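Local coordinates for putative exported protein (PDB 2PFZ), which probably serves as the extracytoplasmic solute receptor of a tripartite ATP-independent periplasmic transporter, binding pyroglutamic acid, at residues A[75-80]-A[145-150]; A[82-87]-A[92-97]; A[282-287]-A[293-298]. All coordinates share one frame; numbering follows the deposited sequence.

Contact 1 (A[75-80]-A[145-150])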
loop_
_atom_site.group_PDB
_atom_site.type_symbol
_atom_site.label_atom_id
_atom_site.label_comp_id
_atom_site.label_asym_id
_atom_site.label_seq_id
_atom_site.Cartn_x
_atom_site.Cartn_y
_atom_site.Cartn_z
ATOM N N VAL A 75 5.754 -7.838 10.871
ATOM C CA VAL A 75 4.449 -7.184 10.988
ATOM C C VAL A 75 4.129 -6.382 9.729
ATOM O O VAL A 75 2.966 -6.234 9.394
ATOM C CB VAL A 75 4.343 -6.242 12.238
ATOM C CG1 VAL A 75 5.185 -4.998 12.041
ATOM C CG2 VAL A 75 2.852 -5.855 12.518
ATOM N N TYR A 76 5.165 -5.919 9.028
ATOM C CA TYR A 76 5.023 -5.071 7.841
ATOM C C TYR A 76 4.622 -5.843 6.582
ATOM O O TYR A 76 4.088 -5.253 5.643
ATOM C CB TYR A 76 6.327 -4.315 7.575
ATOM C CG TYR A 76 6.513 -3.205 8.554
ATOM C CD1 TYR A 76 5.616 -2.113 8.571
ATOM C CD2 TYR A 76 7.540 -3.241 9.493
ATOM C CE1 TYR A 76 5.757 -1.089 9.505
ATOM C CE2 TYR A 76 7.697 -2.202 10.440
ATOM C CZ TYR A 76 6.798 -1.141 10.436
ATOM O OH TYR A 76 6.914 -0.099 11.348
ATOM N N GLU A 77 4.873 -7.150 6.595
ATOM C CA GLU A 77 4.666 -8.023 5.424
ATOM C C GLU A 77 3.222 -8.477 5.249
ATOM O O GLU A 77 2.793 -8.765 4.116
ATOM C CB GLU A 77 5.599 -9.241 5.486
ATOM C CG GLU A 77 5.485 -10.176 4.266
ATOM C CD GLU A 77 6.495 -11.309 4.249
ATOM O OE1 GLU A 77 7.352 -11.386 5.148
ATOM O OE2 GLU A 77 6.425 -12.137 3.312
ATOM N N LEU A 78 2.476 -8.516 6.358
ATOM C CA LEU A 78 1.186 -9.181 6.467
ATOM C C LEU A 78 0.180 -8.860 5.370
ATOM O O LEU A 78 -0.359 -9.782 4.750
ATOM C CB LEU A 78 0.583 -8.975 7.886
ATOM C CG LEU A 78 -0.723 -9.740 8.183
ATOM C CD1 LEU A 78 -0.589 -11.265 7.951
ATOM C CD2 LEU A 78 -1.187 -9.458 9.618
ATOM N N ASP A 79 -0.065 -7.583 5.107
ATOM C CA ASP A 79 -1.063 -7.211 4.087
ATOM C C ASP A 79 -0.581 -7.352 2.623
ATOM O O ASP A 79 -1.321 -7.014 1.695
ATOM C CB ASP A 79 -1.694 -5.832 4.380
ATOM C CG ASP A 79 -0.767 -4.661 4.096
ATOM O OD1 ASP A 79 0.196 -4.780 3.294
ATOM O OD2 ASP A 79 -1.053 -3.569 4.647
ATOM N N GLY A 80 0.639 -7.869 2.438
ATOM C CA GLY A 80 1.149 -8.175 1.105
ATOM C C GLY A 80 1.145 -9.660 0.804
ATOM O O GLY A 80 1.565 -10.075 -0.287
ATOM N N SER A 145 7.924 -3.591 -3.858
ATOM C CA SER A 145 8.212 -3.921 -2.469
ATOM C C SER A 145 9.029 -5.204 -2.426
ATOM O O SER A 145 9.027 -5.955 -3.412
ATOM C CB SER A 145 6.899 -4.157 -1.735
ATOM O OG SER A 145 6.313 -5.386 -2.143
ATOM N N PRO A 146 9.693 -5.491 -1.281
ATOM C CA PRO A 146 10.354 -6.808 -1.107
ATOM C C PRO A 146 9.397 -7.978 -1.317
ATOM O O PRO A 146 9.795 -9.051 -1.808
ATOM C CB PRO A 146 10.781 -6.782 0.357
ATOM C CG PRO A 146 11.033 -5.309 0.618
ATOM C CD PRO A 146 9.903 -4.630 -0.100
ATOM N N VAL A 147 8.130 -7.789 -0.938
ATOM C CA VAL A 147 7.198 -8.921 -0.896
ATOM C C VAL A 147 6.759 -9.243 -2.326
ATOM O O VAL A 147 6.577 -10.384 -2.726
ATOM C CB VAL A 147 6.009 -8.620 0.082
ATOM C CG1 VAL A 147 5.259 -7.451 -0.388
ATOM C CG2 VAL A 147 5.053 -9.855 0.234
ATOM N N THR A 148 6.657 -8.195 -3.110
ATOM C CA THR A 148 6.196 -8.277 -4.459
ATOM C C THR A 148 7.370 -8.780 -5.345
ATOM O O THR A 148 7.166 -9.469 -6.359
ATOM C CB THR A 148 5.581 -6.894 -4.681
ATOM O OG1 THR A 148 4.206 -6.946 -5.098
ATOM C CG2 THR A 148 6.455 -5.921 -5.303
ATOM N N ALA A 149 8.603 -8.509 -4.920
ATOM C CA ALA A 149 9.776 -9.178 -5.505
ATOM C C ALA A 149 9.790 -10.686 -5.202
ATOM O O ALA A 149 10.090 -11.510 -6.092
ATOM C CB ALA A 149 11.093 -8.509 -5.027
ATOM N N LYS A 150 9.440 -11.055 -3.970
ATOM C CA LYS A 150 9.347 -12.468 -3.585
ATOM C C LYS A 150 8.282 -13.215 -4.399
ATOM O O LYS A 150 8.541 -14.299 -4.893
ATOM C CB LYS A 150 9.084 -12.644 -2.075
ATOM C CG LYS A 150 9.032 -14.102 -1.633
ATOM C CD LYS A 150 10.333 -14.837 -2.009
ATOM C CE LYS A 150 10.445 -16.198 -1.301
ATOM N NZ LYS A 150 11.899 -16.592 -1.113
#

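Contact 2 (A[82-87]-A[92-97])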
loop_
_atom_site.group_PDB
_atom_site.type_symbol
_atom_site.label_atom_id
_atom_site.label_comp_id
_atom_site.label_asym_id
_atom_site.label_seq_id
_atom_site.Cartn_x
_atom_site.Cartn_y
_atom_site.Cartn_z
ATOM N N PRO A 82 -0.225 -12.947 -0.555
ATOM C CA PRO A 82 -1.362 -13.207 -1.482
ATOM C C PRO A 82 -2.379 -14.231 -0.986
ATOM O O PRO A 82 -2.062 -15.159 -0.228
ATOM C CB PRO A 82 -0.698 -13.725 -2.779
ATOM C CG PRO A 82 0.672 -14.060 -2.440
ATOM C CD PRO A 82 1.055 -13.465 -1.076
ATOM N N PHE A 83 -3.617 -14.021 -1.396
ATOM C CA PHE A 83 -4.711 -14.940 -1.101
ATOM C C PHE A 83 -4.936 -15.275 0.372
ATOM O O PHE A 83 -5.189 -16.414 0.744
ATOM C CB PHE A 83 -4.635 -16.151 -2.059
ATOM C CG PHE A 83 -4.998 -15.746 -3.454
ATOM C CD1 PHE A 83 -6.340 -15.693 -3.822
ATOM C CD2 PHE A 83 -4.039 -15.294 -4.343
ATOM C CE1 PHE A 83 -6.717 -15.249 -5.066
ATOM C CE2 PHE A 83 -4.440 -14.845 -5.634
ATOM C CZ PHE A 83 -5.784 -14.843 -5.954
ATOM N N LEU A 84 -4.832 -14.230 1.186
ATOM C CA LEU A 84 -5.131 -14.273 2.603
ATOM C C LEU A 84 -6.342 -13.376 2.876
ATOM O O LEU A 84 -7.241 -13.785 3.612
ATOM C CB LEU A 84 -3.917 -13.799 3.413
ATOM C CG LEU A 84 -4.110 -13.731 4.922
ATOM C CD1 LEU A 84 -4.436 -15.089 5.513
ATOM C CD2 LEU A 84 -2.847 -13.141 5.506
ATOM N N ALA A 85 -6.368 -12.168 2.281
ATOM C CA ALA A 85 -7.478 -11.248 2.447
ATOM C C ALA A 85 -7.665 -10.584 1.098
ATOM O O ALA A 85 -6.866 -9.734 0.683
ATOM C CB ALA A 85 -7.203 -10.194 3.572
ATOM N N THR A 86 -8.713 -11.002 0.393
ATOM C CA THR A 86 -8.826 -10.708 -1.032
ATOM C C THR A 86 -10.052 -9.831 -1.324
ATOM O O THR A 86 -10.668 -9.932 -2.377
ATOM C CB THR A 86 -8.939 -12.037 -1.824
ATOM O OG1 THR A 86 -10.029 -12.802 -1.285
ATOM C CG2 THR A 86 -7.637 -12.854 -1.715
ATOM N N GLY A 87 -10.397 -8.959 -0.389
ATOM C CA GLY A 87 -11.494 -8.009 -0.588
ATOM C C GLY A 87 -11.398 -6.940 0.479
ATOM O O GLY A 87 -10.623 -7.088 1.421
ATOM N N PHE A 92 -9.973 -4.990 5.778
ATOM C CA PHE A 92 -10.192 -4.223 7.018
ATOM C C PHE A 92 -10.071 -5.106 8.278
ATOM O O PHE A 92 -9.506 -4.726 9.313
ATOM C CB PHE A 92 -11.537 -3.498 7.002
ATOM C CG PHE A 92 -11.633 -2.438 8.063
ATOM C CD1 PHE A 92 -11.031 -1.206 7.865
ATOM C CD2 PHE A 92 -12.266 -2.698 9.264
ATOM C CE1 PHE A 92 -11.065 -0.231 8.844
ATOM C CE2 PHE A 92 -12.320 -1.729 10.252
ATOM C CZ PHE A 92 -11.724 -0.494 10.039
ATOM N N LYS A 93 -10.619 -6.297 8.223
ATOM C CA LYS A 93 -10.463 -7.224 9.349
ATOM C C LYS A 93 -9.019 -7.660 9.576
ATOM O O LYS A 93 -8.571 -7.777 10.724
ATOM C CB LYS A 93 -11.382 -8.419 9.151
ATOM C CG LYS A 93 -12.832 -7.981 9.250
ATOM C CD LYS A 93 -13.837 -9.038 8.922
ATOM C CE LYS A 93 -15.201 -8.547 9.453
ATOM N NZ LYS A 93 -16.361 -8.827 8.573
ATOM N N LEU A 94 -8.269 -7.863 8.493
ATOM C CA LEU A 94 -6.846 -8.192 8.630
ATOM C C LEU A 94 -6.134 -7.041 9.299
ATOM O O LEU A 94 -5.319 -7.235 10.182
ATOM C CB LEU A 94 -6.198 -8.481 7.265
ATOM C CG LEU A 94 -4.725 -8.941 7.317
ATOM C CD1 LEU A 94 -4.558 -10.240 8.146
ATOM C CD2 LEU A 94 -4.211 -9.138 5.874
ATOM N N TYR A 95 -6.443 -5.833 8.848
ATOM C CA TYR A 95 -5.908 -4.618 9.455
ATOM C C TYR A 95 -6.176 -4.560 10.960
ATOM O O TYR A 95 -5.255 -4.302 11.744
ATOM C CB TYR A 95 -6.531 -3.399 8.749
ATOM C CG TYR A 95 -6.278 -2.031 9.405
ATOM C CD1 TYR A 95 -5.099 -1.752 10.119
ATOM C CD2 TYR A 95 -7.216 -1.005 9.256
ATOM C CE1 TYR A 95 -4.876 -0.475 10.693
ATOM C CE2 TYR A 95 -7.006 0.271 9.841
ATOM C CZ TYR A 95 -5.847 0.514 10.551
ATOM O OH TYR A 95 -5.652 1.786 11.067
ATOM N N GLN A 96 -7.430 -4.748 11.362
ATOM C CA GLN A 96 -7.788 -4.692 12.789
ATOM C C GLN A 96 -7.020 -5.703 13.634
ATOM O O GLN A 96 -6.587 -5.385 14.740
ATOM C CB GLN A 96 -9.301 -4.859 12.959
ATOM C CG GLN A 96 -10.121 -3.688 12.386
ATOM C CD GLN A 96 -9.638 -2.310 12.845
ATOM O OE1 GLN A 96 -9.079 -1.538 12.067
ATOM N NE2 GLN A 96 -9.875 -1.990 14.096
ATOM N N ALA A 97 -6.810 -6.902 13.082
ATOM C CA ALA A 97 -5.976 -7.945 13.690
ATOM C C ALA A 97 -4.489 -7.510 13.814
ATOM O O ALA A 97 -3.810 -7.760 14.841
ATOM C CB ALA A 97 -6.085 -9.207 12.857
#

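Contact 3 (A[282-287]-A[293-298])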
loop_
_atom_site.group_PDB
_atom_site.type_symbol
_atom_site.label_atom_id
_atom_site.label_comp_id
_atom_site.label_asym_id
_atom_site.label_seq_id
_atom_site.Cartn_x
_atom_site.Cartn_y
_atom_site.Cartn_z
ATOM N N ASP A 282 6.102 -19.348 5.467
ATOM C CA ASP A 282 7.372 -18.678 5.667
ATOM C C ASP A 282 7.194 -17.541 6.683
ATOM O O ASP A 282 8.023 -17.361 7.589
ATOM C CB ASP A 282 7.880 -18.074 4.344
ATOM C CG ASP A 282 8.345 -19.105 3.342
ATOM O OD1 ASP A 282 8.569 -20.262 3.725
ATOM O OD2 ASP A 282 8.507 -18.731 2.149
ATOM N N TRP A 283 6.103 -16.793 6.536
ATOM C CA TRP A 283 5.835 -15.613 7.380
ATOM C C TRP A 283 5.623 -16.031 8.839
ATOM O O TRP A 283 6.224 -15.462 9.749
ATOM C CB TRP A 283 4.630 -14.820 6.836
ATOM C CG TRP A 283 4.363 -13.549 7.614
ATOM C CD1 TRP A 283 5.003 -12.356 7.483
ATOM C CD2 TRP A 283 3.403 -13.379 8.658
ATOM N NE1 TRP A 283 4.495 -11.438 8.375
ATOM C CE2 TRP A 283 3.505 -12.041 9.104
ATOM C CE3 TRP A 283 2.460 -14.228 9.259
ATOM C CZ2 TRP A 283 2.695 -11.527 10.120
ATOM C CZ3 TRP A 283 1.671 -13.724 10.281
ATOM C CH2 TRP A 283 1.786 -12.378 10.691
ATOM N N LEU A 284 4.802 -17.060 9.053
ATOM C CA LEU A 284 4.587 -17.603 10.396
ATOM C C LEU A 284 5.919 -18.001 11.051
ATOM O O LEU A 284 6.177 -17.684 12.220
ATOM C CB LEU A 284 3.618 -18.780 10.319
ATOM C CG LEU A 284 2.132 -18.696 10.727
ATOM C CD1 LEU A 284 1.642 -17.333 11.140
ATOM C CD2 LEU A 284 1.171 -19.339 9.710
ATOM N N LYS A 285 6.787 -18.636 10.273
ATOM C CA LYS A 285 8.122 -19.015 10.750
ATOM C C LYS A 285 9.000 -17.819 11.124
ATOM O O LYS A 285 9.657 -17.848 12.169
ATOM C CB LYS A 285 8.822 -19.926 9.731
ATOM C CG LYS A 285 8.287 -21.353 9.758
ATOM C CD LYS A 285 8.897 -22.195 8.650
ATOM C CE LYS A 285 8.178 -23.533 8.534
ATOM N NZ LYS A 285 8.512 -24.163 7.232
ATOM N N LYS A 286 8.993 -16.765 10.303
ATOM C CA LYS A 286 9.726 -15.551 10.642
ATOM C C LYS A 286 9.118 -14.857 11.851
ATOM O O LYS A 286 9.832 -14.279 12.664
ATOM C CB LYS A 286 9.709 -14.523 9.507
ATOM C CG LYS A 286 10.233 -14.972 8.167
ATOM C CD LYS A 286 10.206 -13.784 7.223
ATOM C CE LYS A 286 9.470 -14.126 5.937
ATOM N NZ LYS A 286 9.481 -12.956 5.009
ATOM N N ALA A 287 7.793 -14.871 11.936
ATOM C CA ALA A 287 7.090 -14.001 12.862
ATOM C C ALA A 287 6.916 -14.599 14.250
ATOM O O ALA A 287 6.764 -13.855 15.221
ATOM C CB ALA A 287 5.738 -13.579 12.289
ATOM N N ALA A 293 -0.582 -15.026 16.677
ATOM C CA ALA A 293 -1.607 -14.232 17.335
ATOM C C ALA A 293 -2.361 -13.389 16.322
ATOM O O ALA A 293 -3.582 -13.305 16.395
ATOM C CB ALA A 293 -1.010 -13.349 18.426
ATOM N N MET A 294 -1.639 -12.772 15.389
ATOM C CA MET A 294 -2.275 -11.928 14.372
ATOM C C MET A 294 -3.194 -12.775 13.517
ATOM O O MET A 294 -4.331 -12.416 13.271
ATOM C CB MET A 294 -1.228 -11.238 13.501
ATOM C CG MET A 294 -0.611 -10.009 14.188
ATOM S SD MET A 294 0.589 -9.118 13.199
ATOM C CE MET A 294 2.114 -9.762 13.897
ATOM N N ILE A 295 -2.694 -13.920 13.075
ATOM C CA ILE A 295 -3.483 -14.749 12.182
ATOM C C ILE A 295 -4.722 -15.307 12.905
ATOM O O ILE A 295 -5.807 -15.359 12.320
ATOM C CB ILE A 295 -2.587 -15.806 11.460
ATOM C CG1 ILE A 295 -2.906 -15.868 9.955
ATOM C CG2 ILE A 295 -2.603 -17.134 12.180
ATOM C CD1 ILE A 295 -2.432 -14.598 9.181
ATOM N N ASP A 296 -4.575 -15.675 14.180
ATOM C CA ASP A 296 -5.718 -16.115 14.975
ATOM C C ASP A 296 -6.757 -15.023 15.119
ATOM O O ASP A 296 -7.946 -15.280 14.894
ATOM C CB ASP A 296 -5.301 -16.664 16.350
ATOM C CG ASP A 296 -4.541 -17.994 16.260
ATOM O OD1 ASP A 296 -4.481 -18.633 15.181
ATOM O OD2 ASP A 296 -4.008 -18.429 17.291
ATOM N N ALA A 297 -6.321 -13.797 15.449
ATOM C CA ALA A 297 -7.260 -12.669 15.572
ATOM C C ALA A 297 -7.966 -12.373 14.262
ATOM O O ALA A 297 -9.143 -12.036 14.256
ATOM C CB ALA A 297 -6.564 -11.401 16.098
ATOM N N TYR A 298 -7.248 -12.500 13.145
ATOM C CA TYR A 298 -7.857 -12.273 11.835
ATOM C C TYR A 298 -8.928 -13.331 11.537
ATOM O O TYR A 298 -9.993 -13.031 10.973
ATOM C CB TYR A 298 -6.778 -12.302 10.759
ATOM C CG TYR A 298 -7.296 -12.347 9.343
ATOM C CD1 TYR A 298 -8.124 -11.331 8.852
ATOM C CD2 TYR A 298 -6.968 -13.401 8.492
ATOM C CE1 TYR A 298 -8.614 -11.369 7.550
ATOM C CE2 TYR A 298 -7.455 -13.443 7.179
ATOM C CZ TYR A 298 -8.269 -12.420 6.724
ATOM O OH TYR A 298 -8.764 -12.417 5.432
#

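Contact 1 (A[75-80]-A[145-150])
Val147 presses one of its two methyls against the backbone of Gly80: CG2 lies 3.5 Å from the carbonyl oxygen Gly80 O. This is the tight part of the contact, a van der Waals touch with no hydrogen bond across it. Gly80 suits the place because, without a side chain, its backbone can draw close to the branched valine. The valine is turned so that CG2 is anti to its backbone N (chi1 62° for CG1), which sends that methyl to the glycine carbonyl and to the stem of Glu77. There Val147 CG2 meets both the CG methylene and the carboxylate oxygen OE2 of Glu77, each at 4.1 Å, the side chains passing at a slant. The carboxylate is buried, and its other oxygen, OE1, is satisfied by a salt bridge to Lys286 NZ, a charge pairing that should favour the ionised form.

The other side is looser. Lys150, one helical turn beyond Val147, starts toward the loop but carries its amine away into solvent. Ser145 fixes the helix start as N-cap: its OG accepts from Thr148 N at 3.0 Å with an N-H...O angle of 148°, and more weakly from Val147 N. Serine fits because its short hydroxyl can reach back to the first amides of helix 146-155. Strand 140-143 carries the pocket residue Arg142, Tyr144 follows it, and the helix starts just after the cap. A capped helix that starts close behind pocket residues, as in periplasmic binding protein folds, packs on the 75-80 loop, its Val147 side chain about 9 Å from the bound pyroglutamic acid.

Contact 2 (A[82-87]-A[92-97])
Leu84 and Ala85 hold the loop 82-87 against helix 92-97, and on the helix both of them meet Leu94. The approach begins at Pro82 and Phe83, which face other parts of the protein: Pro82 rests on Met279, and Phe83 joins Ala203 through the backbone. Phe83 adopts left-handed helical backbone angles (phi 55°, psi 42°), and this bend brings the chain round before Leu84.

Leu84 then turns inward. Its CD2 methyl lies 4.2 Å from CD2 of Leu94, a branch-to-branch contact between two flexible aliphatic chains. Leucine suits the position because its forked end reaches across from the loop, and it also packs on Leu78.

Ala85 comes next and sits closer to the helix, with CB 3.9 Å from Leu94 CD2 and 4.2 Å from Leu94 CB. A single methyl is enough here, since the backbones approach to 6.9 Å between the CA atoms of Ala85 and Leu94. On the helix side, Leu94 CD2 meets both loop residues, and CB adds a second touch on Ala85. The leucine CG is anti to the backbone N (chi1 -176°), which projects CD2 from the helix to where Leu84 and Ala85 adjoin.

Past Thr86, the segment ends at Gly87, the N-cap residue of helix 88-107. Loop and helix are thus consecutive pieces of chain, folded back so that the loop lies beside the first turns it leads into. Tyr298 of helix 289-299 packs on both Ala85 and Leu94, and helix 266-287 lines the start of the loop at Pro82 and Phe83.

Contact 3 (A[282-287]-A[293-298])
The six-membered end of the Trp283 indole is the main bump of this contact, pushed out from helix 282-287 between the ends of Met294 and Ile295. Its CH2 atom meets Met294 CE at 4.2 Å, and the adjoining CZ3 lies 4.3 Å from Ile295 CD1. Those two terminal carbons, Met294 CE and Ile295 CD1, approach the six-membered ring obliquely from two places 8.1 Å apart. The indole is large enough to span the gap between them, and the placement of its CG anti to the backbone N (chi1 -176°) points it toward both. Met294 crosses it at about a right angle. Its unbranched chain is extended at chi2 and bent at the sulfur (chi3 -100°), and this hook brings CE to CH2.

Segments 282-287 and 293-298 belong to the last two helices of the chain, 266-287 and 289-299, which are joined at residue 288 and close the C-terminal end of this periplasmic binding protein fold. Their segment axes come no nearer than 11.6 Å and run at 127° to each other, a spacing that large side chains must bridge.

Beside the indole, Leu284 makes a smaller bump: its CD1 reaches the CG2 branch of Ile295 at 4.4 Å. Ile295, branched at CB, thereby serves two neighbours, one with each arm. On the tryptophan's own helix, Ala287 one turn later sets its CB 4.1 Å above the middle of the ring, its small methyl leaving room for the indole to lie flat beneath it. The indole NE1 is satisfied by a hydrogen bond to Pro74 O.

In the fold
The contact centres form a compact triangle: contacts 1 and 2 are 13 Å apart, 1 and 3 are 14 Å, 2 and 3 are 12 Å. Along the chain, contact 2 falls within the span between the two segments of contact 1, and contact 3 follows near the C-terminus. Leu78 of contact 1 packs on both others, and the Glu77-Lys286 salt bridge also joins contacts 1 and 3. A probable hydrogen bond between Tyr298 OH and Leu84 O ties contacts 2 and 3. Together the contacts probably hold the 75-87 loop to the C-terminal helices 266-287 and 289-299. Helix 146-155 adds the link nearer the ligand, which lies about 14 Å from the Leu94 side chain.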